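Globin III, extracellular (Lumbricus terrestris, PDB 1X9F) probably carries oxygen as one of the haem-bearing globin subunits of the earthworm's giant extracellular haemoglobin, erythrocruorin. Local coordinates at residues Ile14-Trp19 with Asn83-Pro88. Sequence-based numbering, arbitrary orientation.
Sequences IVQKQW and NLLDDP
In this globin fold the N-terminal helix 9-20, the A helix, packs against the corner between helices 65-83 and 88-103, the E and F helices, where Gln16 and Val15 meet residues 83-86. Gln16 reaches straight across from the helix: its chain is extended beyond CG (chi2 -178°), which delivers the amide to the turning backbone. There NE2 lies 3.9 Å from Asn83 C and equally far, 3.9 Å, from Asp86 N. These are packing distances; the amide N-H is used instead in a hydrogen bond to the carbonyl oxygen of Ile82 of the E helix. A long side chain ending in a donor suits this place: it spans the gap between backbones, whose nearest CA atoms, Gln16 and Asn83, are 6.9 Å apart, and its N-H meets that carbonyl. The same NE2 also rests 3.9 Å from Leu85 CB, so the aliphatic start of that leucine packs beside the amide.

One helical position earlier, the contact is apolar. Val15 sets CG1 anti to its backbone nitrogen (chi1 165°), and this methyl meets Leu85 CD1 at 4.0 Å, the two side chains crossing at about a right angle. Compact, branched Val15 also packs on Trp136 and Cys139 of helix 133-148, while Leu85 reaches Leu91 of the F helix. The corner itself is a type I turn, Leu84 to Asp87, with Asp87 N hydrogen-bonded to Leu84 O at 2.9 Å. An acidic residue suits Asp86, whose OD1 hydrogen-bonds His24 of the Globin II chain and OD2 His12 of its own chain. Such packing of the A helix over the EF corner is characteristic of the globin fold.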
loop_
_atom_site.group_PDB
_atom_site.type_symbol
_atom_site.label_atom_id
_atom_site.label_comp_id
_atom_site.label_asym_id
_atom_site.label_seq_id
_atom_site.Cartn_x
_atom_site.Cartn_y
_atom_site.Cartn_z
ATOM N N ILE C 14 -16.692 -9.649 18.219
ATOM C CA ILE C 14 -16.327 -10.249 16.927
ATOM C C ILE C 14 -17.584 -10.767 16.227
ATOM O O ILE C 14 -17.781 -10.532 15.034
ATOM C CB ILE C 14 -15.273 -11.398 17.091
ATOM C CG1 ILE C 14 -13.980 -10.899 17.748
ATOM C CG2 ILE C 14 -14.969 -12.069 15.750
ATOM C CD1 ILE C 14 -13.129 -9.967 16.890
ATOM N N VAL C 15 -18.433 -11.454 16.986
ATOM C CA VAL C 15 -19.673 -12.010 16.455
ATOM C C VAL C 15 -20.601 -10.919 15.900
ATOM O O VAL C 15 -21.120 -11.053 14.790
ATOM C CB VAL C 15 -20.385 -12.915 17.508
ATOM C CG1 VAL C 15 -21.830 -13.200 17.120
ATOM C CG2 VAL C 15 -19.617 -14.224 17.684
ATOM N N GLN C 16 -20.777 -9.840 16.660
ATOM C CA GLN C 16 -21.665 -8.735 16.272
ATOM C C GLN C 16 -21.212 -8.014 15.014
ATOM O O GLN C 16 -22.024 -7.689 14.145
ATOM C CB GLN C 16 -21.798 -7.731 17.411
ATOM C CG GLN C 16 -22.592 -8.271 18.572
ATOM C CD GLN C 16 -22.772 -7.269 19.691
ATOM O OE1 GLN C 16 -21.825 -6.596 20.107
ATOM N NE2 GLN C 16 -23.992 -7.187 20.207
ATOM N N LYS C 17 -19.908 -7.768 14.938
ATOM C CA LYS C 17 -19.288 -7.118 13.799
ATOM C C LYS C 17 -19.444 -7.990 12.561
ATOM O O LYS C 17 -19.797 -7.497 11.482
ATOM C CB LYS C 17 -17.807 -6.869 14.097
ATOM C CG LYS C 17 -17.067 -6.115 13.007
ATOM C CD LYS C 17 -15.564 -6.138 13.234
ATOM C CE LYS C 17 -15.134 -5.157 14.322
ATOM N NZ LYS C 17 -13.664 -5.228 14.564
ATOM N N GLN C 18 -19.201 -9.288 12.720
ATOM C CA GLN C 18 -19.275 -10.207 11.590
ATOM C C GLN C 18 -20.695 -10.417 11.081
ATOM O O GLN C 18 -20.926 -10.456 9.874
ATOM C CB GLN C 18 -18.599 -11.535 11.925
ATOM C CG GLN C 18 -17.086 -11.420 11.913
ATOM C CD GLN C 18 -16.367 -12.671 12.381
ATOM O OE1 GLN C 18 -15.142 -12.735 12.313
ATOM N NE2 GLN C 18 -17.109 -13.657 12.860
ATOM N N TRP C 19 -21.638 -10.543 12.006
ATOM C CA TRP C 19 -23.049 -10.696 11.674
ATOM C C TRP C 19 -23.583 -9.478 10.931
ATOM O O TRP C 19 -24.338 -9.605 9.966
ATOM C CB TRP C 19 -23.810 -10.884 12.973
ATOM C CG TRP C 19 -25.292 -10.996 12.891
ATOM C CD1 TRP C 19 -26.195 -10.076 13.327
ATOM C CD2 TRP C 19 -26.055 -12.114 12.416
ATOM N NE1 TRP C 19 -27.476 -10.547 13.147
ATOM C CE2 TRP C 19 -27.419 -11.797 12.592
ATOM C CE3 TRP C 19 -25.724 -13.359 11.856
ATOM C CZ2 TRP C 19 -28.448 -12.663 12.216
ATOM C CZ3 TRP C 19 -26.746 -14.222 11.488
ATOM C CH2 TRP C 19 -28.092 -13.869 11.669
ATOM N N ASN C 83 -27.754 -8.977 18.944
ATOM C CA ASN C 83 -27.740 -7.548 19.229
ATOM C C ASN C 83 -27.831 -7.225 20.710
ATOM O O ASN C 83 -27.638 -6.075 21.104
ATOM C CB ASN C 83 -28.799 -6.788 18.425
ATOM C CG ASN C 83 -28.292 -6.379 17.057
ATOM O OD1 ASN C 83 -27.737 -5.290 16.887
ATOM N ND2 ASN C 83 -28.448 -7.263 16.077
ATOM N N LEU C 84 -28.112 -8.238 21.529
ATOM C CA LEU C 84 -28.126 -8.050 22.976
ATOM C C LEU C 84 -26.909 -8.664 23.676
ATOM O O LEU C 84 -26.843 -8.669 24.908
ATOM C CB LEU C 84 -29.447 -8.540 23.594
ATOM C CG LEU C 84 -30.683 -7.659 23.356
ATOM C CD1 LEU C 84 -31.934 -8.305 23.937
ATOM C CD2 LEU C 84 -30.510 -6.235 23.911
ATOM N N LEU C 85 -25.941 -9.164 22.908
ATOM C CA LEU C 85 -24.749 -9.778 23.500
ATOM C C LEU C 85 -23.945 -8.825 24.394
ATOM O O LEU C 85 -23.359 -9.255 25.394
ATOM C CB LEU C 85 -23.867 -10.416 22.426
ATOM C CG LEU C 85 -24.355 -11.758 21.861
ATOM C CD1 LEU C 85 -23.627 -12.091 20.563
ATOM C CD2 LEU C 85 -24.194 -12.896 22.867
ATOM N N ASP C 86 -23.942 -7.537 24.064
ATOM C CA ASP C 86 -23.250 -6.557 24.898
ATOM C C ASP C 86 -24.070 -6.104 26.103
ATOM O O ASP C 86 -23.749 -5.090 26.718
ATOM C CB ASP C 86 -22.811 -5.338 24.080
ATOM C CG ASP C 86 -21.601 -4.638 24.698
ATOM O OD1 ASP C 86 -21.405 -3.432 24.430
ATOM O OD2 ASP C 86 -20.791 -5.212 25.465
ATOM N N ASP C 87 -25.119 -6.850 26.445
ATOM C CA ASP C 87 -25.990 -6.498 27.566
ATOM C C ASP C 87 -26.542 -7.790 28.176
ATOM O O ASP C 87 -27.720 -8.123 28.013
ATOM C CB ASP C 87 -27.111 -5.562 27.086
ATOM C CG ASP C 87 -27.963 -5.009 28.226
ATOM O OD1 ASP C 87 -27.976 -5.573 29.343
ATOM O OD2 ASP C 87 -28.675 -4.000 28.088
ATOM N N PRO C 88 -25.676 -8.521 28.876
ATOM C CA PRO C 88 -26.012 -9.860 29.377
ATOM C C PRO C 88 -27.382 -10.022 30.066
ATOM O O PRO C 88 -28.068 -11.000 29.765
ATOM C CB PRO C 88 -24.842 -10.210 30.324
ATOM C CG PRO C 88 -23.997 -8.971 30.417
ATOM C CD PRO C 88 -24.298 -8.128 29.225
#